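Glycosyltransferase Gtf1 (Streptococcus gordonii, PDB 5E9T) is a glycosyltransferase of the GT-B clan, with two parallel-sheet domains and an added extended beta-sheet domain. Local coordinates at residues P304-R318 / F406-L418. The protein carries 1 engineered substitution. Residues are numbered along the deposited sequence; the frame is centred on the assembly and turned at random.
Sequences PVGSLDQLTYPKEPR and FGLTLMEAVGSGL
The linker joining the two parallel-sheet domains of this GT-B glycosyltransferase runs along helix 408-415, and L308 meets M411 (selenomethionine) midway. L308 and M411 lie alongside each other, pointing in opposite directions. L308 CD2 is 3.7 Å from M411 CE and also touches E412 CG. L308 CD1 reaches the backbone of G415, 3.8 Å from its CA. The M411 chain leaves with CG anti to the backbone N (chi1 -168°). It bends at its end (chi3 59°), which lays SE and CE against the backbone of G306 and S307. G306 CA packs on L408 CD2 at 3.7 Å. The S307 side chain starts away from the helix, and its OG hydrogen-bonds Y23 OH and T486 OG1.

Just before the helix, whose N-cap is G407, V305 CG2 sits over one face of the F406 ring, offset toward its rim. This CH-pi contact is modelled too close for its detail to be relied on. P304 CB approaches the same ring obliquely, 3.4 Å from CE1. F432 adds an edge-to-face contact to F406.

Farther along, past G415, R318 NH2 gives a weak but nearly straight hydrogen bond to S416 O (3.4 Å, 167°). The acceptor lies at the guanidinium edge, in its plane. R318 NH1 bonds Y394 O and lies 3.3 Å from L418 CD2. The group thus has polar partners on both terminal nitrogens, NH1 and NH2. T312 OG1 stands 3.5 Å from S416 OG. Such a linker, passing from strand 299-302 to strand 323-326 of the second sheet, is characteristic of the two-domain GT-B fold.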
loop_
_atom_site.group_PDB
_atom_site.type_symbol
_atom_site.label_atom_id
_atom_site.label_comp_id
_atom_site.label_asym_id
_atom_site.label_seq_id
_atom_site.Cartn_x
_atom_site.Cartn_y
_atom_site.Cartn_z
ATOM N N PRO A 304 0.207 -23.219 35.495
ATOM C CA PRO A 304 0.094 -24.536 34.865
ATOM C C PRO A 304 -1.047 -24.544 33.862
ATOM O O PRO A 304 -2.024 -23.808 33.998
ATOM C CB PRO A 304 -0.203 -25.459 36.052
ATOM C CG PRO A 304 -0.873 -24.553 37.011
ATOM C CD PRO A 304 -0.245 -23.225 36.894
ATOM N N VAL A 305 -0.919 -25.378 32.828
ATOM C CA VAL A 305 -2.015 -25.467 31.863
ATOM C C VAL A 305 -3.212 -26.178 32.485
ATOM O O VAL A 305 -4.364 -25.804 32.248
ATOM C CB VAL A 305 -1.570 -26.147 30.553
ATOM C CG1 VAL A 305 -0.719 -25.208 29.712
ATOM C CG2 VAL A 305 -0.837 -27.419 30.818
ATOM N N GLY A 306 -2.960 -27.210 33.297
ATOM C CA GLY A 306 -3.999 -27.954 33.965
ATOM C C GLY A 306 -4.047 -27.700 35.461
ATOM O O GLY A 306 -3.463 -26.739 35.979
ATOM N N SER A 307 -4.755 -28.584 36.170
ATOM C CA SER A 307 -4.824 -28.594 37.633
ATOM C C SER A 307 -5.649 -29.801 38.060
ATOM O O SER A 307 -6.280 -30.473 37.238
ATOM C CB SER A 307 -5.446 -27.341 38.236
ATOM O OG SER A 307 -6.864 -27.404 38.207
ATOM N N LEU A 308 -5.651 -30.051 39.367
ATOM C CA LEU A 308 -6.346 -31.186 39.962
ATOM C C LEU A 308 -7.377 -30.660 40.949
ATOM O O LEU A 308 -7.023 -29.967 41.908
ATOM C CB LEU A 308 -5.349 -32.125 40.647
ATOM C CG LEU A 308 -4.323 -32.671 39.650
ATOM C CD1 LEU A 308 -3.157 -33.345 40.349
ATOM C CD2 LEU A 308 -4.998 -33.630 38.679
ATOM N N ASP A 309 -8.653 -30.972 40.701
ATOM C CA ASP A 309 -9.715 -30.517 41.594
ATOM C C ASP A 309 -9.489 -31.010 43.017
ATOM O O ASP A 309 -9.784 -30.302 43.986
ATOM C CB ASP A 309 -11.071 -31.003 41.079
ATOM C CG ASP A 309 -11.751 -29.996 40.180
ATOM O OD1 ASP A 309 -11.459 -28.788 40.305
ATOM O OD2 ASP A 309 -12.582 -30.415 39.347
ATOM N N GLN A 310 -8.983 -32.230 43.152
ATOM C CA GLN A 310 -8.767 -32.892 44.429
ATOM C C GLN A 310 -7.737 -33.984 44.182
ATOM O O GLN A 310 -7.409 -34.296 43.036
ATOM C CB GLN A 310 -10.072 -33.470 44.980
ATOM C CG GLN A 310 -10.450 -34.856 44.435
ATOM C CD GLN A 310 -10.526 -34.946 42.907
ATOM O OE1 GLN A 310 -10.193 -34.011 42.181
ATOM N NE2 GLN A 310 -11.002 -36.081 42.421
ATOM N N LEU A 311 -7.213 -34.551 45.258
ATOM C CA LEU A 311 -6.304 -35.686 45.162
ATOM C C LEU A 311 -7.089 -36.976 45.405
ATOM O O LEU A 311 -7.671 -37.158 46.477
ATOM C CB LEU A 311 -5.150 -35.535 46.154
ATOM C CG LEU A 311 -3.819 -35.092 45.544
ATOM C CD1 LEU A 311 -2.828 -34.715 46.611
ATOM C CD2 LEU A 311 -3.255 -36.202 44.728
ATOM N N THR A 312 -7.113 -37.861 44.402
ATOM C CA THR A 312 -7.853 -39.121 44.488
ATOM C C THR A 312 -6.972 -40.206 45.099
ATOM O O THR A 312 -5.942 -40.578 44.524
ATOM C CB THR A 312 -8.334 -39.584 43.112
ATOM O OG1 THR A 312 -7.203 -39.865 42.272
ATOM C CG2 THR A 312 -9.193 -38.536 42.455
ATOM N N TYR A 313 -7.376 -40.710 46.230
ATOM C CA TYR A 313 -6.754 -41.880 46.827
ATOM C C TYR A 313 -7.476 -43.151 46.393
ATOM O O TYR A 313 -8.674 -43.122 46.097
ATOM C CB TYR A 313 -6.756 -41.758 48.344
ATOM C CG TYR A 313 -5.831 -40.656 48.789
ATOM C CD1 TYR A 313 -4.690 -40.372 48.074
ATOM C CD2 TYR A 313 -6.106 -39.882 49.891
ATOM C CE1 TYR A 313 -3.837 -39.363 48.454
ATOM C CE2 TYR A 313 -5.253 -38.864 50.279
ATOM C CZ TYR A 313 -4.118 -38.609 49.554
ATOM O OH TYR A 313 -3.256 -37.600 49.924
ATOM N N PRO A 314 -6.770 -44.286 46.337
ATOM C CA PRO A 314 -7.366 -45.491 45.744
ATOM C C PRO A 314 -8.481 -46.107 46.579
ATOM O O PRO A 314 -8.805 -45.638 47.674
ATOM C CB PRO A 314 -6.167 -46.440 45.622
ATOM C CG PRO A 314 -5.264 -46.030 46.729
ATOM C CD PRO A 314 -5.395 -44.532 46.816
ATOM N N LYS A 315 -9.061 -47.183 46.044
ATOM C CA LYS A 315 -10.176 -47.930 46.620
ATOM C C LYS A 315 -9.715 -49.068 47.520
ATOM O O LYS A 315 -10.489 -50.000 47.776
ATOM C CB LYS A 315 -11.087 -48.459 45.516
ATOM C CG LYS A 315 -11.927 -47.380 44.881
ATOM C CD LYS A 315 -13.224 -47.950 44.352
ATOM C CE LYS A 315 -14.114 -46.841 43.828
ATOM N NZ LYS A 315 -15.457 -46.856 44.470
ATOM N N GLU A 316 -8.436 -49.048 47.914
ATOM C CA GLU A 316 -7.537 -50.012 48.539
ATOM C C GLU A 316 -7.165 -51.295 47.778
ATOM O O GLU A 316 -6.720 -52.245 48.440
ATOM C CB GLU A 316 -8.219 -50.510 49.834
ATOM C CG GLU A 316 -8.794 -49.516 50.794
ATOM C CD GLU A 316 -10.297 -49.507 50.884
ATOM O OE1 GLU A 316 -10.949 -50.315 50.396
ATOM O OE2 GLU A 316 -10.818 -48.681 51.482
ATOM N N PRO A 317 -7.273 -51.396 46.409
ATOM C CA PRO A 317 -6.440 -52.360 45.687
ATOM C C PRO A 317 -5.253 -51.703 44.998
ATOM O O PRO A 317 -5.398 -50.620 44.417
ATOM C CB PRO A 317 -7.419 -52.995 44.689
ATOM C CG PRO A 317 -8.655 -52.080 44.689
ATOM C CD PRO A 317 -8.298 -50.868 45.498
ATOM N N ARG A 318 -4.112 -52.384 44.963
ATOM C CA ARG A 318 -3.094 -52.104 43.961
ATOM C C ARG A 318 -2.518 -53.427 43.501
ATOM O O ARG A 318 -1.978 -54.168 44.329
ATOM C CB ARG A 318 -1.986 -51.181 44.503
ATOM C CG ARG A 318 -2.441 -49.768 44.798
ATOM C CD ARG A 318 -1.356 -48.765 44.473
ATOM N NE ARG A 318 -1.583 -47.473 45.114
ATOM C CZ ARG A 318 -1.732 -46.325 44.460
ATOM N NH1 ARG A 318 -1.679 -46.297 43.134
ATOM N NH2 ARG A 318 -1.930 -45.199 45.133
ATOM N N PHE A 406 4.669 -29.168 29.385
ATOM C CA PHE A 406 4.005 -29.382 30.658
ATOM C C PHE A 406 3.412 -30.758 30.480
ATOM O O PHE A 406 3.130 -31.154 29.351
ATOM C CB PHE A 406 2.907 -28.332 30.894
ATOM C CG PHE A 406 2.141 -28.478 32.193
ATOM C CD1 PHE A 406 2.420 -27.648 33.264
ATOM C CD2 PHE A 406 1.121 -29.414 32.330
ATOM C CE1 PHE A 406 1.710 -27.751 34.443
ATOM C CE2 PHE A 406 0.405 -29.520 33.511
ATOM C CZ PHE A 406 0.702 -28.688 34.569
ATOM N N GLY A 407 3.092 -31.446 31.555
ATOM C CA GLY A 407 2.286 -32.540 31.089
ATOM C C GLY A 407 1.081 -32.879 31.907
ATOM O O GLY A 407 1.094 -33.006 33.135
ATOM N N LEU A 408 0.029 -33.130 31.137
ATOM C CA LEU A 408 -1.305 -33.247 31.689
ATOM C C LEU A 408 -1.507 -34.647 32.225
ATOM O O LEU A 408 -2.114 -34.841 33.280
ATOM C CB LEU A 408 -2.338 -32.901 30.614
ATOM C CG LEU A 408 -2.717 -31.425 30.458
ATOM C CD1 LEU A 408 -3.726 -31.238 29.329
ATOM C CD2 LEU A 408 -3.265 -30.883 31.765
ATOM N N THR A 409 -0.961 -35.625 31.507
ATOM C CA THR A 409 -0.947 -37.001 31.976
ATOM C C THR A 409 -0.197 -37.128 33.294
ATOM O O THR A 409 -0.702 -37.743 34.243
ATOM C CB THR A 409 -0.303 -37.881 30.914
ATOM O OG1 THR A 409 1.117 -37.760 31.019
ATOM C CG2 THR A 409 -0.730 -37.420 29.523
ATOM N N LEU A 410 1.017 -36.567 33.363
ATOM C CA LEU A 410 1.841 -36.725 34.558
ATOM C C LEU A 410 1.164 -36.112 35.776
ATOM O O LEU A 410 1.243 -36.660 36.881
ATOM C CB LEU A 410 3.214 -36.089 34.353
ATOM C CG LEU A 410 3.912 -36.244 33.004
ATOM C CD1 LEU A 410 5.157 -35.375 32.961
ATOM C CD2 LEU A 410 4.269 -37.693 32.722
HETATM N N MSE A 411 0.500 -34.979 35.591
HETATM C CA MSE A 411 -0.175 -34.299 36.684
HETATM C C MSE A 411 -1.247 -35.178 37.304
HETATM O O MSE A 411 -1.357 -35.275 38.525
HETATM C CB MSE A 411 -0.789 -32.993 36.196
HETATM C CG MSE A 411 -1.254 -32.090 37.307
HETATM SE SE MSE A 411 -2.324 -30.642 36.597
HETATM C CE MSE A 411 -3.722 -31.708 35.746
ATOM N N GLU A 412 -2.032 -35.826 36.446
ATOM C CA GLU A 412 -3.070 -36.724 36.935
ATOM C C GLU A 412 -2.479 -38.036 37.437
ATOM O O GLU A 412 -2.969 -38.600 38.422
ATOM C CB GLU A 412 -4.098 -36.979 35.835
ATOM C CG GLU A 412 -4.899 -35.749 35.452
ATOM C CD GLU A 412 -5.850 -36.011 34.306
ATOM O OE1 GLU A 412 -5.679 -37.039 33.616
ATOM O OE2 GLU A 412 -6.770 -35.192 34.096
ATOM N N ALA A 413 -1.437 -38.539 36.772
ATOM C CA ALA A 413 -0.743 -39.724 37.266
ATOM C C ALA A 413 -0.193 -39.475 38.665
ATOM O O ALA A 413 -0.470 -40.229 39.605
ATOM C CB ALA A 413 0.376 -40.120 36.302
ATOM N N VAL A 414 0.593 -38.407 38.816
ATOM C CA VAL A 414 1.059 -37.980 40.131
ATOM C C VAL A 414 -0.112 -37.718 41.063
ATOM O O VAL A 414 -0.042 -38.004 42.264
ATOM C CB VAL A 414 1.951 -36.735 39.980
ATOM C CG1 VAL A 414 1.928 -35.912 41.182
ATOM C CG2 VAL A 414 3.321 -37.111 39.694
ATOM N N GLY A 415 -1.202 -37.167 40.533
ATOM C CA GLY A 415 -2.390 -36.971 41.340
ATOM C C GLY A 415 -3.010 -38.257 41.844
ATOM O O GLY A 415 -3.854 -38.222 42.743
ATOM N N SER A 416 -2.662 -39.392 41.251
ATOM C CA SER A 416 -3.097 -40.672 41.784
ATOM C C SER A 416 -2.023 -41.371 42.605
ATOM O O SER A 416 -2.209 -42.529 42.994
ATOM C CB SER A 416 -3.601 -41.564 40.662
ATOM O OG SER A 416 -4.722 -40.954 40.041
ATOM N N GLY A 417 -0.894 -40.713 42.851
ATOM C CA GLY A 417 0.141 -41.294 43.682
ATOM C C GLY A 417 0.920 -42.371 42.965
ATOM O O GLY A 417 1.144 -43.460 43.502
ATOM N N LEU A 418 1.320 -42.076 41.733
ATOM C CA LEU A 418 2.139 -42.972 40.932
ATOM C C LEU A 418 3.486 -42.307 40.700
ATOM O O LEU A 418 3.538 -41.236 40.072
ATOM C CB LEU A 418 1.483 -43.289 39.590
ATOM C CG LEU A 418 0.013 -43.651 39.628
ATOM C CD1 LEU A 418 -0.489 -44.028 38.241
ATOM C CD2 LEU A 418 -0.180 -44.768 40.621
#